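PDB 4U13: putative polyketide cyclase SMa1630 from Sinorhizobium meliloti 1021, which is of unestablished function but, as a SnoaL-like member of the NTF2 clan, may act as a polyketide cyclase or bind a small molecule in its cone-shaped interior. Local coordinates for residues Asp8-Tyr13 and Tyr94-Lys99; Pro31-Glu36 and Val46-Trp51; Val62-Glu67 and Arg78-Gly83. One frame throughout, in Å; residues are numbered along the deposited sequence.

Contact 1: residues Asp8-Tyr13 and Tyr94-Lys99; sequences DIVNMY and YSFTIK
Y13 and F96 meet in a T-shaped (edge-to-face) stack where the N-terminal helix 8-19 packs on the curved sheet of this SnoaL-like, NTF2-type alpha+beta fold. The axes of 8-13 and 94-99 stand at 127°, and alternate strand residues Y94, F96 and I98 turn their side chains to the helix. F96 sits in the middle. Its CB, CG, CD1 and CD2 all lie against V10 CG2, with CG 4.0 Å from that methyl. Farther out, CE1 touches V10 CG1 at 3.9 Å, the same methyl lying 4.2 Å from the F96 ring centroid in a CH-pi contact, so both valine methyls rest over one face. On the side away from CE1, CE2 reaches Y13 CG at 3.9 Å, and the ring's tip, CZ, meets Y13 CD2. The edge of F96 is thus turned to the face of Y13, the planes 70° apart and the centroids separated by 5.5 Å. Y13 can receive it because its CG stands anti to the backbone N (chi1 178°), which carries the ring off the helix toward the strand. On the other flank of this contact, I98 CD1 presses against I9 CG2 at 3.5 Å, tighter than ordinary carbon contact. Strand 102-108 adds I103 and L106 against F96, and F14 brings its ring to Y94, so the aromatic group is enclosed by helix and sheet. The phenol ends of Y13 and Y94 do not bond directly: a single water bridges them, 2.8 Å from Y13 OH and 2.9 Å from Y94 OH.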
# COMPACT_ATOMS: atom_id res chain seq x y z
N ASP A 8 13.47 3.23 5.04
CA ASP A 8 12.77 3.88 3.94
C ASP A 8 12.83 3.09 2.63
O ASP A 8 11.87 3.04 1.89
CB ASP A 8 13.36 5.26 3.68
CG ASP A 8 12.94 6.26 4.70
OD1 ASP A 8 11.90 6.02 5.34
OD2 ASP A 8 13.64 7.28 4.87
N ILE A 9 13.99 2.52 2.34
CA ILE A 9 14.20 1.88 1.08
C ILE A 9 13.38 0.58 0.91
O ILE A 9 12.92 0.27 -0.18
CB ILE A 9 15.70 1.65 0.81
CG1 ILE A 9 15.93 1.31 -0.66
CG2 ILE A 9 16.23 0.55 1.70
CD1 ILE A 9 15.59 2.45 -1.60
N VAL A 10 13.22 -0.19 1.99
CA VAL A 10 12.41 -1.39 1.96
C VAL A 10 10.96 -0.97 1.74
O VAL A 10 10.19 -1.58 0.98
CB VAL A 10 12.54 -2.14 3.28
CG1 VAL A 10 11.50 -3.23 3.37
CG2 VAL A 10 13.94 -2.72 3.40
N ASN A 11 10.57 0.08 2.39
CA ASN A 11 9.22 0.60 2.18
C ASN A 11 8.91 1.04 0.74
O ASN A 11 7.78 0.90 0.24
CB ASN A 11 9.05 1.77 3.09
CG ASN A 11 7.68 1.86 3.61
OD1 ASN A 11 7.41 1.37 4.71
ND2 ASN A 11 6.79 2.49 2.83
N MSE A 12 9.93 1.58 0.08
CA MSE A 12 9.83 1.97 -1.32
C MSE A 12 9.64 0.76 -2.21
O MSE A 12 8.85 0.81 -3.14
CB MSE A 12 11.10 2.74 -1.66
CG MSE A 12 11.06 3.42 -3.04
SE MSE A 12 12.80 4.34 -3.47
CE MSE A 12 12.87 5.52 -1.85
N TYR A 13 10.37 -0.32 -1.94
CA TYR A 13 10.16 -1.58 -2.62
C TYR A 13 8.70 -2.01 -2.60
O TYR A 13 8.10 -2.20 -3.66
CB TYR A 13 11.06 -2.68 -2.05
CG TYR A 13 10.80 -3.98 -2.74
CD1 TYR A 13 11.42 -4.29 -3.93
CD2 TYR A 13 9.80 -4.81 -2.29
CE1 TYR A 13 11.11 -5.44 -4.61
CE2 TYR A 13 9.45 -5.96 -2.96
CZ TYR A 13 10.11 -6.27 -4.13
OH TYR A 13 9.77 -7.43 -4.81
N TYR A 94 11.09 -12.00 3.22
CA TYR A 94 11.92 -11.19 2.34
C TYR A 94 13.16 -10.66 3.10
O TYR A 94 13.02 -9.82 3.99
CB TYR A 94 11.10 -9.99 1.83
CG TYR A 94 10.08 -10.26 0.72
CD1 TYR A 94 9.06 -11.22 0.86
CD2 TYR A 94 10.12 -9.52 -0.47
CE1 TYR A 94 8.12 -11.46 -0.15
CE2 TYR A 94 9.18 -9.73 -1.48
CZ TYR A 94 8.18 -10.70 -1.32
OH TYR A 94 7.26 -10.88 -2.33
N SER A 95 14.35 -11.15 2.74
CA SER A 95 15.59 -10.67 3.37
C SER A 95 16.30 -9.70 2.50
O SER A 95 16.83 -10.06 1.49
CB SER A 95 16.55 -11.82 3.68
OG SER A 95 15.93 -12.73 4.56
N PHE A 96 16.35 -8.47 2.93
CA PHE A 96 16.93 -7.40 2.13
C PHE A 96 18.30 -7.04 2.68
O PHE A 96 18.45 -6.88 3.89
CB PHE A 96 16.09 -6.14 2.28
CG PHE A 96 14.72 -6.19 1.65
CD1 PHE A 96 13.62 -6.72 2.36
CD2 PHE A 96 14.47 -5.59 0.40
CE1 PHE A 96 12.33 -6.71 1.81
CE2 PHE A 96 13.20 -5.54 -0.13
CZ PHE A 96 12.13 -6.12 0.56
N THR A 97 19.27 -6.86 1.80
CA THR A 97 20.55 -6.29 2.17
C THR A 97 20.68 -4.95 1.51
O THR A 97 20.52 -4.81 0.30
CB THR A 97 21.72 -7.18 1.74
OG1 THR A 97 21.47 -8.51 2.21
CG2 THR A 97 23.02 -6.69 2.31
N ILE A 98 21.03 -3.99 2.34
CA ILE A 98 21.05 -2.58 2.04
C ILE A 98 22.51 -2.11 2.04
O ILE A 98 23.16 -2.19 3.06
CB ILE A 98 20.36 -1.78 3.17
CG1 ILE A 98 18.99 -2.37 3.52
CG2 ILE A 98 20.22 -0.32 2.80
CD1 ILE A 98 18.02 -2.37 2.36
N LYS A 99 23.02 -1.65 0.90
CA LYS A 99 24.34 -1.03 0.84
C LYS A 99 24.10 0.33 0.24
O LYS A 99 23.69 0.43 -0.92
CB LYS A 99 25.31 -1.84 -0.02
O HOH W 1 7.32 -8.70 -4.23

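Contact 2: residues Pro31-Glu36 and Val46-Trp51; sequences PDAVVE and VAILRW
Helix 44-59 packs on strand 33-37 of the sheet, a helix-on-sheet layer of the NTF2-type fold, with V35 pointing at the helix and I48 and W51, one turn apart, pointing back. The short axes run 8.7 Å apart at 33°. V35 divides its two methyls between the two helix residues. CG1 stands over one face of the W51 indole, 3.8 Å from the centroid of the six-membered ring and only 7° off its normal, a well-centred CH-pi contact. CG2 lies against I48 CG1 at 3.7 Å. The isoleucine chain then runs on to CD1, which reaches A33 CB at 4.0 Å. With CG anti to the backbone N (chi1 159°), the indole leaves the helix toward the strand and lays its face against the valine. Its NE1 is hydrogen-bonded to D37, which probably helps fix the rotation of the ring, and H42 and I108 also touch W51. A leucine in place of W51 would probably leave V35 CG1 without its aromatic face and D37 without this N-H donor. Apolar and CH-pi contacts alone join the two segments, which implies that shape and the exclusion of water hold them, while the indole N-H is satisfied from beyond the contact.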
# COMPACT_ATOMS: atom_id res chain seq x y z
N PRO A 31 22.94 -1.07 -8.92
CA PRO A 31 23.14 -1.61 -10.28
C PRO A 31 23.61 -3.09 -10.31
O PRO A 31 23.22 -3.87 -11.21
CB PRO A 31 24.22 -0.68 -10.86
CG PRO A 31 24.21 0.55 -9.99
CD PRO A 31 23.83 0.07 -8.63
N ASP A 32 24.42 -3.45 -9.30
CA ASP A 32 25.00 -4.77 -9.15
C ASP A 32 24.11 -5.74 -8.33
O ASP A 32 24.57 -6.80 -7.89
CB ASP A 32 26.36 -4.61 -8.46
N ALA A 33 22.82 -5.44 -8.16
CA ALA A 33 22.01 -6.13 -7.15
C ALA A 33 21.60 -7.53 -7.58
O ALA A 33 21.57 -7.84 -8.76
CB ALA A 33 20.76 -5.33 -6.85
N VAL A 34 21.27 -8.36 -6.60
CA VAL A 34 20.78 -9.71 -6.83
C VAL A 34 19.46 -9.96 -6.11
O VAL A 34 19.29 -9.58 -4.96
CB VAL A 34 21.73 -10.78 -6.27
CG1 VAL A 34 21.18 -12.19 -6.52
CG2 VAL A 34 23.09 -10.64 -6.89
N VAL A 35 18.56 -10.65 -6.80
CA VAL A 35 17.36 -11.21 -6.27
C VAL A 35 17.42 -12.72 -6.48
O VAL A 35 17.64 -13.18 -7.64
CB VAL A 35 16.14 -10.68 -7.02
CG1 VAL A 35 14.89 -11.47 -6.64
CG2 VAL A 35 15.96 -9.20 -6.74
N GLU A 36 17.23 -13.47 -5.38
CA GLU A 36 16.99 -14.90 -5.41
C GLU A 36 15.55 -15.22 -5.03
O GLU A 36 15.10 -14.87 -3.96
CB GLU A 36 17.94 -15.59 -4.46
CG GLU A 36 19.37 -15.09 -4.62
N VAL A 46 18.49 -5.24 -14.98
CA VAL A 46 17.67 -5.67 -16.12
C VAL A 46 16.92 -6.98 -15.81
O VAL A 46 15.68 -7.09 -16.04
CB VAL A 46 18.49 -5.86 -17.41
CG1 VAL A 46 17.55 -6.22 -18.56
CG2 VAL A 46 19.30 -4.59 -17.75
N ALA A 47 17.67 -7.97 -15.33
CA ALA A 47 17.08 -9.27 -14.94
C ALA A 47 16.04 -9.07 -13.82
O ALA A 47 15.03 -9.78 -13.76
CB ALA A 47 18.18 -10.23 -14.46
N ILE A 48 16.30 -8.16 -12.90
CA ILE A 48 15.38 -7.99 -11.84
C ILE A 48 14.02 -7.48 -12.38
O ILE A 48 12.92 -7.96 -11.97
CB ILE A 48 15.98 -7.08 -10.77
CG1 ILE A 48 17.11 -7.81 -10.02
CG2 ILE A 48 14.93 -6.71 -9.75
CD1 ILE A 48 17.93 -6.90 -9.13
N LEU A 49 14.08 -6.50 -13.28
CA LEU A 49 12.84 -6.00 -13.87
C LEU A 49 12.11 -7.09 -14.63
O LEU A 49 10.86 -7.13 -14.65
CB LEU A 49 13.11 -4.82 -14.80
CG LEU A 49 13.17 -3.43 -14.19
CD1 LEU A 49 13.62 -2.44 -15.25
CD2 LEU A 49 11.81 -3.00 -13.65
N ARG A 50 12.86 -7.95 -15.31
CA ARG A 50 12.24 -9.03 -16.09
C ARG A 50 11.52 -9.94 -15.15
O ARG A 50 10.39 -10.34 -15.40
CB ARG A 50 13.27 -9.83 -16.91
CG ARG A 50 13.79 -9.04 -18.13
CD ARG A 50 14.50 -9.88 -19.19
NE ARG A 50 15.48 -10.81 -18.65
CZ ARG A 50 16.05 -11.79 -19.35
NH1 ARG A 50 16.92 -12.60 -18.73
NH2 ARG A 50 15.74 -11.98 -20.64
N TRP A 51 12.18 -10.22 -14.05
CA TRP A 51 11.67 -11.11 -13.08
C TRP A 51 10.36 -10.57 -12.47
O TRP A 51 9.39 -11.35 -12.31
CB TRP A 51 12.70 -11.29 -12.01
CG TRP A 51 12.12 -11.79 -10.70
CD1 TRP A 51 11.74 -13.07 -10.41
CD2 TRP A 51 11.90 -11.02 -9.53
NE1 TRP A 51 11.26 -13.14 -9.11
CE2 TRP A 51 11.35 -11.90 -8.54
CE3 TRP A 51 12.08 -9.68 -9.21
CZ2 TRP A 51 11.03 -11.47 -7.25
CZ3 TRP A 51 11.71 -9.23 -7.92
CH2 TRP A 51 11.21 -10.12 -6.96

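Contact 3: residues Val62-Glu67 and Arg78-Gly83; sequences VAEPLE and RAKVSG
E64 and K80 lie side by side and point the same way from neighbouring strands, joined by a salt bridge of 3.2 Å between E64 OE1 and K80 NZ. The glutamate chain is extended, whereas the lysine bends at chi3 (77°), bringing its ammonium to OE1 nearly along the C-O axis. Both groups have second partners in the second subunit: E64 OE2 takes the backbone N-H of S3 there, and K80 NZ bonds to Q2 OE1, so the ion pair is tied into the dimer. L66 crosses K80 at a slant, CD1 lying 4.0 Å from K80 CB. E67 and R78 also run alongside each other, but through their carbons: E67 CG is 3.9 Å from R78 CD, and the carboxylate and guanidinium planes are 70° apart. On the opposite face A79 and V81 are buried, and helix 8-19 packs on A63 and P65 through D17 and F14. Between the two faces the backbones pair antiparallel, E64 and K80 bonded both ways. L66 N bonds to R78 O at 2.8 Å, while R78 N turns to E67 O. L66 and E67 thus both face R78, a classic beta bulge in the hairpin of strands 62-71 and 74-82.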
# COMPACT_ATOMS: atom_id res chain seq x y z
N VAL A 62 -0.47 -9.73 -4.58
CA VAL A 62 -0.29 -8.70 -3.60
C VAL A 62 0.68 -9.26 -2.49
O VAL A 62 0.42 -10.29 -1.91
CB VAL A 62 -1.71 -8.34 -3.05
CG1 VAL A 62 -1.69 -7.63 -1.69
CG2 VAL A 62 -2.50 -7.50 -4.06
N ALA A 63 1.80 -8.56 -2.21
CA ALA A 63 2.67 -8.80 -1.05
C ALA A 63 2.41 -7.77 0.02
O ALA A 63 2.60 -6.60 -0.18
CB ALA A 63 4.13 -8.73 -1.44
N GLU A 64 1.99 -8.21 1.21
CA GLU A 64 1.61 -7.30 2.26
C GLU A 64 2.55 -7.52 3.46
O GLU A 64 2.45 -8.54 4.11
CB GLU A 64 0.14 -7.57 2.61
CG GLU A 64 -0.30 -7.02 3.96
CD GLU A 64 -1.72 -7.43 4.35
OE1 GLU A 64 -2.24 -8.50 3.90
OE2 GLU A 64 -2.30 -6.68 5.17
N PRO A 65 3.47 -6.57 3.75
CA PRO A 65 4.32 -6.77 4.92
C PRO A 65 3.51 -6.91 6.22
O PRO A 65 2.54 -6.17 6.43
CB PRO A 65 5.17 -5.52 4.97
CG PRO A 65 5.04 -4.90 3.61
CD PRO A 65 3.71 -5.27 3.11
N LEU A 66 3.87 -7.90 7.05
CA LEU A 66 3.18 -8.17 8.31
C LEU A 66 4.02 -7.87 9.55
O LEU A 66 3.47 -7.58 10.58
CB LEU A 66 2.81 -9.65 8.39
CG LEU A 66 1.85 -10.18 7.34
CD1 LEU A 66 1.57 -11.66 7.60
CD2 LEU A 66 0.57 -9.35 7.31
N GLU A 67 5.32 -8.12 9.48
CA GLU A 67 6.21 -7.79 10.57
C GLU A 67 7.60 -7.73 10.07
O GLU A 67 7.87 -8.11 8.93
CB GLU A 67 6.13 -8.76 11.76
CG GLU A 67 5.95 -10.21 11.49
CD GLU A 67 5.83 -10.96 12.81
OE1 GLU A 67 6.86 -11.04 13.51
OE2 GLU A 67 4.73 -11.46 13.16
N ARG A 78 8.45 -10.44 6.97
CA ARG A 78 7.48 -11.46 6.69
C ARG A 78 6.36 -10.80 5.89
O ARG A 78 5.78 -9.76 6.34
CB ARG A 78 6.91 -12.10 7.95
CG ARG A 78 7.91 -13.02 8.63
CD ARG A 78 7.33 -13.53 9.96
NE ARG A 78 6.07 -14.30 9.76
CZ ARG A 78 6.00 -15.63 9.58
NH1 ARG A 78 7.13 -16.34 9.53
NH2 ARG A 78 4.82 -16.23 9.42
N ALA A 79 6.02 -11.39 4.73
CA ALA A 79 4.97 -10.81 3.95
C ALA A 79 3.94 -11.83 3.48
O ALA A 79 4.27 -12.96 3.10
CB ALA A 79 5.56 -10.02 2.78
N LYS A 80 2.67 -11.46 3.57
CA LYS A 80 1.62 -12.35 3.12
C LYS A 80 1.51 -12.11 1.64
O LYS A 80 1.36 -10.99 1.18
CB LYS A 80 0.30 -12.10 3.82
CG LYS A 80 -0.68 -13.23 3.53
CD LYS A 80 -2.07 -12.97 4.12
CE LYS A 80 -2.85 -11.98 3.28
NZ LYS A 80 -3.85 -11.24 4.10
N VAL A 81 1.67 -13.17 0.89
CA VAL A 81 1.56 -13.11 -0.57
C VAL A 81 0.28 -13.80 -1.00
O VAL A 81 0.01 -14.92 -0.63
CB VAL A 81 2.77 -13.76 -1.23
CG1 VAL A 81 2.65 -13.66 -2.70
CG2 VAL A 81 4.01 -13.07 -0.70
N SER A 82 -0.48 -13.13 -1.85
CA SER A 82 -1.81 -13.54 -2.14
C SER A 82 -1.95 -13.41 -3.65
O SER A 82 -1.51 -12.41 -4.21
CB SER A 82 -2.72 -12.54 -1.42
OG SER A 82 -4.05 -13.00 -1.38
N GLY A 83 -2.60 -14.37 -4.31
CA GLY A 83 -2.88 -14.23 -5.76
C GLY A 83 -3.33 -15.49 -6.48
O GLY A 83 -3.74 -16.46 -5.85

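Overall arrangement
Contacts 1 and 2 are buried, each setting a helix against the sheet by apolar and aromatic packing, whereas contact 3 lies at the surface and joins two strands through backbone hydrogen bonds and an ion pair. All three reach one sheet. Strands 90-99 and 74-82 are neighbours in it, and Y94 of contact 1 packs on A79 and V81 and reaches across to A63 of contact 3. Y13 OH of contact 1 also touches W51 CH2 of contact 2 at 3.7 Å. Contacts 2 and 3 do not touch: they lie on opposite sides of the chain's centre, about 9 Å apart at their nearest atoms. Of the three, contact 3 alone meets the second subunit.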